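Local structure of putative uncharacterized protein (Pyrococcus furiosus, 3V68) at residues A[84-89]-A[95-100]; A[116-121]-A[173-178]; A[60-65]-A[71-76]. The protein is of unknown function but probably binds double-stranded DNA. All blocks are in the same frame, centred on the assembly; numbering follows the deposited sequence.

Interaction 1: residues A[84-89]-A[95-100]; sequences RLVMED and KLLVEV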
loop_
_atom_site.group_PDB
_atom_site.type_symbol
_atom_site.label_atom_id
_atom_site.label_comp_id
_atom_site.label_asym_id
_atom_site.label_seq_id
_atom_site.Cartn_x
_atom_site.Cartn_y
_atom_site.Cartn_z
ATOM N N ARG A 84 3.384 0.550 -21.394
ATOM C CA ARG A 84 4.681 0.545 -22.075
ATOM C C ARG A 84 5.858 0.243 -21.155
ATOM O O ARG A 84 6.950 -0.097 -21.617
ATOM C CB ARG A 84 4.890 1.860 -22.822
ATOM C CG ARG A 84 4.086 1.893 -24.087
ATOM C CD ARG A 84 4.108 3.220 -24.784
ATOM N NE ARG A 84 3.513 3.056 -26.105
ATOM C CZ ARG A 84 3.043 4.042 -26.857
ATOM N NH1 ARG A 84 3.085 5.296 -26.433
ATOM N NH2 ARG A 84 2.526 3.763 -28.045
ATOM N N LEU A 85 5.633 0.360 -19.851
ATOM C CA LEU A 85 6.676 0.124 -18.868
ATOM C C LEU A 85 6.596 -1.277 -18.256
ATOM O O LEU A 85 7.402 -1.627 -17.393
ATOM C CB LEU A 85 6.617 1.202 -17.780
ATOM C CG LEU A 85 6.878 2.637 -18.256
ATOM C CD1 LEU A 85 6.303 3.636 -17.276
ATOM C CD2 LEU A 85 8.368 2.899 -18.482
ATOM N N VAL A 86 5.632 -2.071 -18.718
ATOM C CA VAL A 86 5.434 -3.433 -18.221
ATOM C C VAL A 86 6.026 -4.445 -19.200
ATOM O O VAL A 86 5.609 -4.521 -20.362
ATOM C CB VAL A 86 3.937 -3.737 -17.955
ATOM C CG1 VAL A 86 3.730 -5.210 -17.622
ATOM C CG2 VAL A 86 3.409 -2.861 -16.820
ATOM N N MET A 87 6.996 -5.218 -18.716
ATOM C CA MET A 87 7.684 -6.211 -19.536
ATOM C C MET A 87 6.933 -7.539 -19.524
ATOM O O MET A 87 7.351 -8.505 -18.884
ATOM C CB MET A 87 9.128 -6.399 -19.060
ATOM C CG MET A 87 10.032 -5.188 -19.279
ATOM S SD MET A 87 9.967 -3.964 -17.948
ATOM C CE MET A 87 11.081 -4.680 -16.748
ATOM N N GLU A 88 5.815 -7.573 -20.243
ATOM C CA GLU A 88 4.987 -8.765 -20.337
ATOM C C GLU A 88 4.234 -8.758 -21.657
ATOM O O GLU A 88 3.698 -7.723 -22.064
ATOM C CB GLU A 88 4.010 -8.836 -19.153
ATOM C CG GLU A 88 3.111 -10.081 -19.133
ATOM C CD GLU A 88 3.897 -11.383 -19.188
ATOM O OE1 GLU A 88 4.763 -11.606 -18.319
ATOM O OE2 GLU A 88 3.645 -12.187 -20.110
ATOM N N ASP A 89 4.207 -9.917 -22.312
ATOM C CA ASP A 89 3.553 -10.076 -23.607
ATOM C C ASP A 89 2.158 -10.667 -23.469
ATOM O O ASP A 89 1.268 -10.347 -24.259
ATOM C CB ASP A 89 4.395 -10.967 -24.526
ATOM C CG ASP A 89 5.824 -10.480 -24.669
ATOM O OD1 ASP A 89 6.727 -11.336 -24.769
ATOM O OD2 ASP A 89 6.050 -9.249 -24.680
ATOM N N LYS A 95 -2.195 -7.215 -17.808
ATOM C CA LYS A 95 -3.257 -6.481 -17.124
ATOM C C LYS A 95 -3.039 -6.482 -15.608
ATOM O O LYS A 95 -3.201 -5.446 -14.956
ATOM C CB LYS A 95 -4.636 -7.060 -17.477
ATOM C CG LYS A 95 -5.815 -6.210 -17.003
ATOM C CD LYS A 95 -7.166 -6.791 -17.419
ATOM C CE LYS A 95 -8.310 -5.916 -16.902
ATOM N NZ LYS A 95 -9.664 -6.501 -17.150
ATOM N N LEU A 96 -2.664 -7.639 -15.064
ATOM C CA LEU A 96 -2.390 -7.776 -13.631
ATOM C C LEU A 96 -1.251 -6.865 -13.184
ATOM O O LEU A 96 -1.349 -6.197 -12.145
ATOM C CB LEU A 96 -2.068 -9.228 -13.280
ATOM C CG LEU A 96 -3.184 -10.265 -13.434
ATOM C CD1 LEU A 96 -2.604 -11.649 -13.242
ATOM C CD2 LEU A 96 -4.328 -10.009 -12.455
ATOM N N LEU A 97 -0.187 -6.826 -13.984
ATOM C CA LEU A 97 0.996 -6.027 -13.661
ATOM C C LEU A 97 0.770 -4.529 -13.857
ATOM O O LEU A 97 1.295 -3.719 -13.088
ATOM C CB LEU A 97 2.216 -6.505 -14.454
ATOM C CG LEU A 97 2.730 -7.908 -14.112
ATOM C CD1 LEU A 97 3.693 -8.399 -15.187
ATOM C CD2 LEU A 97 3.391 -7.941 -12.735
ATOM N N VAL A 98 -0.011 -4.164 -14.872
ATOM C CA VAL A 98 -0.400 -2.765 -15.086
ATOM C C VAL A 98 -1.144 -2.200 -13.871
ATOM O O VAL A 98 -0.883 -1.075 -13.449
ATOM C CB VAL A 98 -1.220 -2.573 -16.397
ATOM C CG1 VAL A 98 -1.905 -1.211 -16.434
ATOM C CG2 VAL A 98 -0.314 -2.725 -17.612
ATOM N N GLU A 99 -2.048 -2.990 -13.295
ATOM C CA GLU A 99 -2.770 -2.546 -12.106
ATOM C C GLU A 99 -1.836 -2.332 -10.905
ATOM O O GLU A 99 -2.000 -1.368 -10.144
ATOM C CB GLU A 99 -3.898 -3.517 -11.753
ATOM C CG GLU A 99 -4.871 -2.947 -10.723
ATOM C CD GLU A 99 -5.989 -3.898 -10.342
ATOM O OE1 GLU A 99 -5.945 -5.090 -10.721
ATOM O OE2 GLU A 99 -6.921 -3.440 -9.648
ATOM N N VAL A 100 -0.855 -3.221 -10.754
ATOM C CA VAL A 100 0.180 -3.079 -9.727
ATOM C C VAL A 100 0.986 -1.793 -9.931
ATOM O O VAL A 100 1.150 -1.009 -8.994
ATOM C CB VAL A 100 1.111 -4.315 -9.690
ATOM C CG1 VAL A 100 2.347 -4.069 -8.809
ATOM C CG2 VAL A 100 0.334 -5.524 -9.193
#

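Interaction 2: residues A[116-121]-A[173-178]; sequences IEFPGG and TAVNKI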
loop_
_atom_site.group_PDB
_atom_site.type_symbol
_atom_site.label_atom_id
_atom_site.label_comp_id
_atom_site.label_asym_id
_atom_site.label_seq_id
_atom_site.Cartn_x
_atom_site.Cartn_y
_atom_site.Cartn_z
ATOM N N ILE A 116 -2.500 9.463 2.443
ATOM C CA ILE A 116 -2.329 8.138 1.854
ATOM C C ILE A 116 -1.534 7.246 2.808
ATOM O O ILE A 116 -1.989 6.163 3.194
ATOM C CB ILE A 116 -1.604 8.235 0.481
ATOM C CG1 ILE A 116 -2.411 9.082 -0.524
ATOM C CG2 ILE A 116 -1.286 6.845 -0.070
ATOM C CD1 ILE A 116 -3.882 8.665 -0.695
ATOM N N GLU A 117 -0.344 7.705 3.180
ATOM C CA GLU A 117 0.412 7.059 4.240
ATOM C C GLU A 117 -0.328 7.248 5.557
ATOM O O GLU A 117 -1.001 8.257 5.768
ATOM C CB GLU A 117 1.826 7.636 4.333
ATOM C CG GLU A 117 2.682 7.311 3.110
ATOM C CD GLU A 117 4.123 7.767 3.247
ATOM O OE1 GLU A 117 4.362 8.964 3.527
ATOM O OE2 GLU A 117 5.026 6.928 3.061
ATOM N N PHE A 118 -0.216 6.256 6.425
ATOM C CA PHE A 118 -0.740 6.355 7.778
ATOM C C PHE A 118 0.186 7.195 8.653
ATOM O O PHE A 118 1.319 7.463 8.264
ATOM C CB PHE A 118 -0.937 4.952 8.352
ATOM C CG PHE A 118 -2.087 4.221 7.740
ATOM C CD1 PHE A 118 -3.345 4.264 8.334
ATOM C CD2 PHE A 118 -1.926 3.504 6.555
ATOM C CE1 PHE A 118 -4.433 3.596 7.760
ATOM C CE2 PHE A 118 -3.009 2.835 5.979
ATOM C CZ PHE A 118 -4.256 2.887 6.583
ATOM N N PRO A 119 -0.300 7.632 9.827
ATOM C CA PRO A 119 0.541 8.433 10.714
ATOM C C PRO A 119 1.820 7.706 11.105
ATOM O O PRO A 119 1.851 6.475 11.135
ATOM C CB PRO A 119 -0.340 8.611 11.954
ATOM C CG PRO A 119 -1.721 8.498 11.440
ATOM C CD PRO A 119 -1.647 7.439 10.391
ATOM N N GLY A 120 2.878 8.467 11.361
ATOM C CA GLY A 120 4.056 7.920 12.043
ATOM C C GLY A 120 5.294 7.673 11.209
ATOM O O GLY A 120 6.339 7.307 11.754
ATOM N N GLY A 121 5.196 7.870 9.899
ATOM C CA GLY A 121 6.343 7.685 9.017
ATOM C C GLY A 121 6.799 6.243 8.909
ATOM O O GLY A 121 6.001 5.315 9.075
ATOM N N THR A 173 -2.525 -6.655 5.374
ATOM C CA THR A 173 -2.831 -6.985 6.765
ATOM C C THR A 173 -2.891 -5.721 7.615
ATOM O O THR A 173 -3.829 -5.529 8.400
ATOM C CB THR A 173 -1.797 -7.963 7.346
ATOM O OG1 THR A 173 -1.985 -9.248 6.744
ATOM C CG2 THR A 173 -1.928 -8.088 8.875
ATOM N N ALA A 174 -1.890 -4.863 7.447
ATOM C CA ALA A 174 -1.827 -3.623 8.209
ATOM C C ALA A 174 -3.045 -2.747 7.948
ATOM O O ALA A 174 -3.683 -2.283 8.885
ATOM C CB ALA A 174 -0.538 -2.862 7.908
ATOM N N VAL A 175 -3.369 -2.543 6.675
ATOM C CA VAL A 175 -4.524 -1.732 6.281
ATOM C C VAL A 175 -5.832 -2.333 6.809
ATOM O O VAL A 175 -6.694 -1.611 7.315
ATOM C CB VAL A 175 -4.573 -1.522 4.741
ATOM C CG1 VAL A 175 -5.842 -0.781 4.326
ATOM C CG2 VAL A 175 -3.358 -0.742 4.279
ATOM N N ASN A 176 -5.965 -3.653 6.719
ATOM C CA ASN A 176 -7.157 -4.335 7.226
ATOM C C ASN A 176 -7.319 -4.169 8.738
ATOM O O ASN A 176 -8.424 -3.940 9.232
ATOM C CB ASN A 176 -7.124 -5.822 6.852
ATOM C CG ASN A 176 -8.303 -6.599 7.421
ATOM O OD1 ASN A 176 -9.456 -6.212 7.250
ATOM N ND2 ASN A 176 -8.012 -7.700 8.094
ATOM N N LYS A 177 -6.213 -4.272 9.468
ATOM C CA LYS A 177 -6.280 -4.343 10.924
ATOM C C LYS A 177 -6.242 -2.996 11.641
ATOM O O LYS A 177 -6.719 -2.891 12.766
ATOM C CB LYS A 177 -5.208 -5.288 11.479
ATOM C CG LYS A 177 -5.414 -6.757 11.094
ATOM C CD LYS A 177 -6.768 -7.317 11.565
ATOM C CE LYS A 177 -6.877 -7.372 13.088
ATOM N NZ LYS A 177 -8.219 -7.860 13.509
ATOM N N ILE A 178 -5.672 -1.968 11.010
ATOM C CA ILE A 178 -5.649 -0.640 11.631
ATOM C C ILE A 178 -7.067 -0.171 11.984
ATOM O O ILE A 178 -7.292 0.375 13.066
ATOM C CB ILE A 178 -4.901 0.411 10.761
ATOM C CG1 ILE A 178 -3.395 0.143 10.778
ATOM C CG2 ILE A 178 -5.159 1.840 11.268
ATOM C CD1 ILE A 178 -2.635 0.816 9.638
#

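Interaction 3: residues A[60-65]-A[71-76]; sequences IKIEGS and KALISP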
loop_
_atom_site.group_PDB
_atom_site.type_symbol
_atom_site.label_atom_id
_atom_site.label_comp_id
_atom_site.label_asym_id
_atom_site.label_seq_id
_atom_site.Cartn_x
_atom_site.Cartn_y
_atom_site.Cartn_z
ATOM N N ILE A 60 7.065 9.355 -14.676
ATOM C CA ILE A 60 5.857 9.843 -15.350
ATOM C C ILE A 60 5.403 11.147 -14.700
ATOM O O ILE A 60 5.291 11.235 -13.474
ATOM C CB ILE A 60 4.708 8.798 -15.334
ATOM C CG1 ILE A 60 5.089 7.565 -16.165
ATOM C CG2 ILE A 60 3.397 9.407 -15.854
ATOM C CD1 ILE A 60 4.114 6.407 -16.043
ATOM N N LYS A 61 5.158 12.158 -15.531
ATOM C CA LYS A 61 4.770 13.473 -15.036
ATOM C C LYS A 61 3.258 13.625 -14.962
ATOM O O LYS A 61 2.549 13.476 -15.962
ATOM C CB LYS A 61 5.413 14.590 -15.869
ATOM C CG LYS A 61 6.950 14.619 -15.815
ATOM C CD LYS A 61 7.512 15.396 -14.612
ATOM C CE LYS A 61 7.510 14.588 -13.312
ATOM N NZ LYS A 61 8.333 13.345 -13.384
ATOM N N ILE A 62 2.777 13.894 -13.751
ATOM C CA ILE A 62 1.365 14.133 -13.495
ATOM C C ILE A 62 1.256 15.544 -12.921
ATOM O O ILE A 62 1.594 15.783 -11.758
ATOM C CB ILE A 62 0.774 13.084 -12.514
ATOM C CG1 ILE A 62 1.077 11.643 -12.970
ATOM C CG2 ILE A 62 -0.722 13.301 -12.328
ATOM C CD1 ILE A 62 0.305 11.156 -14.191
ATOM N N GLU A 63 0.792 16.472 -13.752
ATOM C CA GLU A 63 0.811 17.897 -13.423
ATOM C C GLU A 63 -0.518 18.409 -12.872
ATOM O O GLU A 63 -1.576 17.830 -13.130
ATOM C CB GLU A 63 1.189 18.717 -14.662
ATOM C CG GLU A 63 2.626 18.529 -15.145
ATOM C CD GLU A 63 3.630 19.386 -14.389
ATOM O OE1 GLU A 63 3.210 20.290 -13.636
ATOM O OE2 GLU A 63 4.847 19.160 -14.555
ATOM N N GLY A 64 -0.444 19.499 -12.109
ATOM C CA GLY A 64 -1.623 20.272 -11.731
ATOM C C GLY A 64 -2.107 20.117 -10.302
ATOM O O GLY A 64 -1.398 19.605 -9.438
ATOM N N SER A 65 -3.330 20.586 -10.065
ATOM C CA SER A 65 -3.991 20.450 -8.773
ATOM C C SER A 65 -4.289 18.980 -8.514
ATOM O O SER A 65 -4.131 18.149 -9.405
ATOM C CB SER A 65 -5.307 21.218 -8.797
ATOM O OG SER A 65 -6.179 20.662 -9.767
ATOM N N LYS A 71 -7.632 13.155 -12.545
ATOM C CA LYS A 71 -8.054 12.994 -13.935
ATOM C C LYS A 71 -6.938 12.368 -14.785
ATOM O O LYS A 71 -7.201 11.502 -15.621
ATOM C CB LYS A 71 -8.510 14.336 -14.519
ATOM C CG LYS A 71 -9.066 14.261 -15.947
ATOM C CD LYS A 71 -10.525 13.812 -15.979
ATOM C CE LYS A 71 -11.095 13.803 -17.396
ATOM N NZ LYS A 71 -11.092 15.152 -18.037
ATOM N N ALA A 72 -5.696 12.785 -14.554
ATOM C CA ALA A 72 -4.563 12.226 -15.283
ATOM C C ALA A 72 -4.367 10.746 -14.956
ATOM O O ALA A 72 -4.145 9.937 -15.846
ATOM C CB ALA A 72 -3.296 13.008 -14.995
ATOM N N LEU A 73 -4.477 10.393 -13.677
ATOM C CA LEU A 73 -4.239 9.015 -13.247
ATOM C C LEU A 73 -5.229 7.996 -13.819
ATOM O O LEU A 73 -4.884 6.819 -13.988
ATOM C CB LEU A 73 -4.199 8.926 -11.718
ATOM C CG LEU A 73 -2.928 9.450 -11.035
ATOM C CD1 LEU A 73 -3.176 9.670 -9.546
ATOM C CD2 LEU A 73 -1.729 8.524 -11.242
ATOM N N ILE A 74 -6.445 8.445 -14.123
ATOM C CA ILE A 74 -7.475 7.569 -14.689
ATOM C C ILE A 74 -7.536 7.638 -16.223
ATOM O O ILE A 74 -8.339 6.939 -16.844
ATOM C CB ILE A 74 -8.889 7.854 -14.091
ATOM C CG1 ILE A 74 -9.376 9.262 -14.458
ATOM C CG2 ILE A 74 -8.890 7.656 -12.576
ATOM C CD1 ILE A 74 -10.860 9.491 -14.196
ATOM N N SER A 75 -6.684 8.475 -16.815
ATOM C CA SER A 75 -6.716 8.750 -18.256
ATOM C C SER A 75 -6.179 7.595 -19.107
ATOM O O SER A 75 -5.305 6.849 -18.662
ATOM C CB SER A 75 -5.965 10.049 -18.575
ATOM O OG SER A 75 -4.560 9.878 -18.486
ATOM N N PRO A 76 -6.710 7.439 -20.336
ATOM C CA PRO A 76 -6.168 6.460 -21.284
ATOM C C PRO A 76 -4.686 6.710 -21.603
ATOM O O PRO A 76 -3.918 5.754 -21.753
ATOM C CB PRO A 76 -7.026 6.676 -22.536
ATOM C CG PRO A 76 -8.299 7.228 -22.025
ATOM C CD PRO A 76 -7.917 8.100 -20.865
#

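Interaction 1: residues A[84-89]-A[95-100]
Val86 meets Leu97 and Val98 where the loop after helix 76-83 folds back on helix 91-110, the helix it leads into, in a helix-loop-helix connection. Its two methyls divide the work: CG1 rests on Leu97 CB at 3.7 Å, while CG2 reaches Val98 CG2 at 3.8 Å. A branched valine suits a place facing two successive helix residues, since both methyls sit close to the backbone. With CG1 anti to the backbone N (chi1 172°), the fork straddles the two partners. Cut back to an alanine, this position would probably leave Leu97 CB and Val98 CG2 without their methyl partners and open a gap between loop and helix. Glu88 adds its aliphatic part, placing CB 4.0 Å from Leu97 CD1; its carboxylate turns to other partners, and OE1 forms a salt bridge with Lys51. The same lysine nitrogen bonds Met87 O, so it fastens the loop at two points. Farther out, Tyr247 of helix 241-248 touches both Glu88 and Leu97. The turn that sets Val86 and Glu88 on the helix side is an inverse gamma turn centred on Met87, in which Glu88 N makes a weak bond of 3.1 Å to Val86 O.

Interaction 2: residues A[116-121]-A[173-178]
Phe118 stands in an extended part of the chain facing helix 160-181, and its CA lies 9.1 Å from that of Val175, a separation wide enough for a large side chain to fill. The phenylalanine ring does so. Ile178, on the next turn of the helix, comes from the opposing direction and sets its terminal methyl over one face: CD1 is 3.7 Å from the ring centroid and just 10° off the normal, a CH-pi contact placed almost exactly above the centre. Its other branch contributes as well, with CG2 at 4.0 Å from Phe118 CE1. An isoleucine suits this place because CG1, held anti to the carbonyl carbon (chi1 -72°), carries CD1 out to the ring while CG2 stays beside it. Val175 crosses Phe118 at about a right angle, its CG2 4.0 Å from Phe118 CE2 and lying obliquely to the ring. The contact joins the two DUF2666 family regions of the chain: Phe118 belongs to the first, and helix 160-181 to the second. Helices 26-43 and 219-231 close in around it, through Ser34 and Ser37 on one and Arg223 and Arg227 on the other, all touching the Phe118 side chain. Beyond the ring, the loop backbone is held by polar side chains: Asn38 ND2 bonds the carbonyls of both Phe118 and Gly121, and Arg223 NE bonds Glu117 O.

Interaction 3: residues A[60-65]-A[71-76]
No ring or other planar side chain takes part where Ile62 meets Ala72; the flat group of note is the backbone carbonyl of Ala72, with the hydroxyl of Ser75 near its plane. Ser75 OG donates to Ala72 O at 2.7 Å, tilted 15° from that plane and at a C=O...donor angle of 135°. Ser75 N bonds the same oxygen at 3.1 Å, so two donors grip this carbonyl at the end of helix 66-73. The packing itself is aliphatic. Ile62 CG2 lies 3.7 Å from Ala72 CB, and CD1 of the same isoleucine is 4.1 Å from that methyl, so the two ends of the branched chain close round it. With CG2 anti to the backbone N and CG1 beside it (chi1 -52°), both branches can reach the helix. Alanine suits the other side because its single methyl lets the loop come near, the CA atoms of Ile62 and Ala72 being 6.5 Å apart. Leu73 adds a looser touch, CD2 to Ile62 CD1 at 4.4 Å. The pair belongs to a chain of short helices in which the loop before helix 66-73 packs on that helix's last turn. Ile109 of helix 91-110 and Val78 of helix 76-83 also touch Ile62. Ser75 is the N-cap of helix 76-83, its OG accepting from Val78 N, and Pro76 follows suitably at the first turn, where no backbone N-H is required. Apolar contact, with no hydrogen bond across it, therefore joins loop to helix, while one serine hydroxyl links the two helix ends.

How the interactions relate
All three contacts are apolar, with no hydrogen bond across them, but their settings differ. Interaction 2 lies deepest, about 8 Å from the centre of the chain, and joins sequence-distant elements of the two family regions through an aromatic ring. Interactions 1 and 3, about 18 and 20 Å from the centre, are local: each packs a loop on the helix that follows it, with aliphatic groups alone. Interaction 3 is buried, whereas interaction 1 is partly so, and its loop is tied by Glu88 to Lys51, outside both segments. These two touch directly, Leu85 CD1 lying 3.7 Å from Ile60 CD1. Helix 91-110 is common ground: it supplies one side of interaction 1 and borders the segments of the other two.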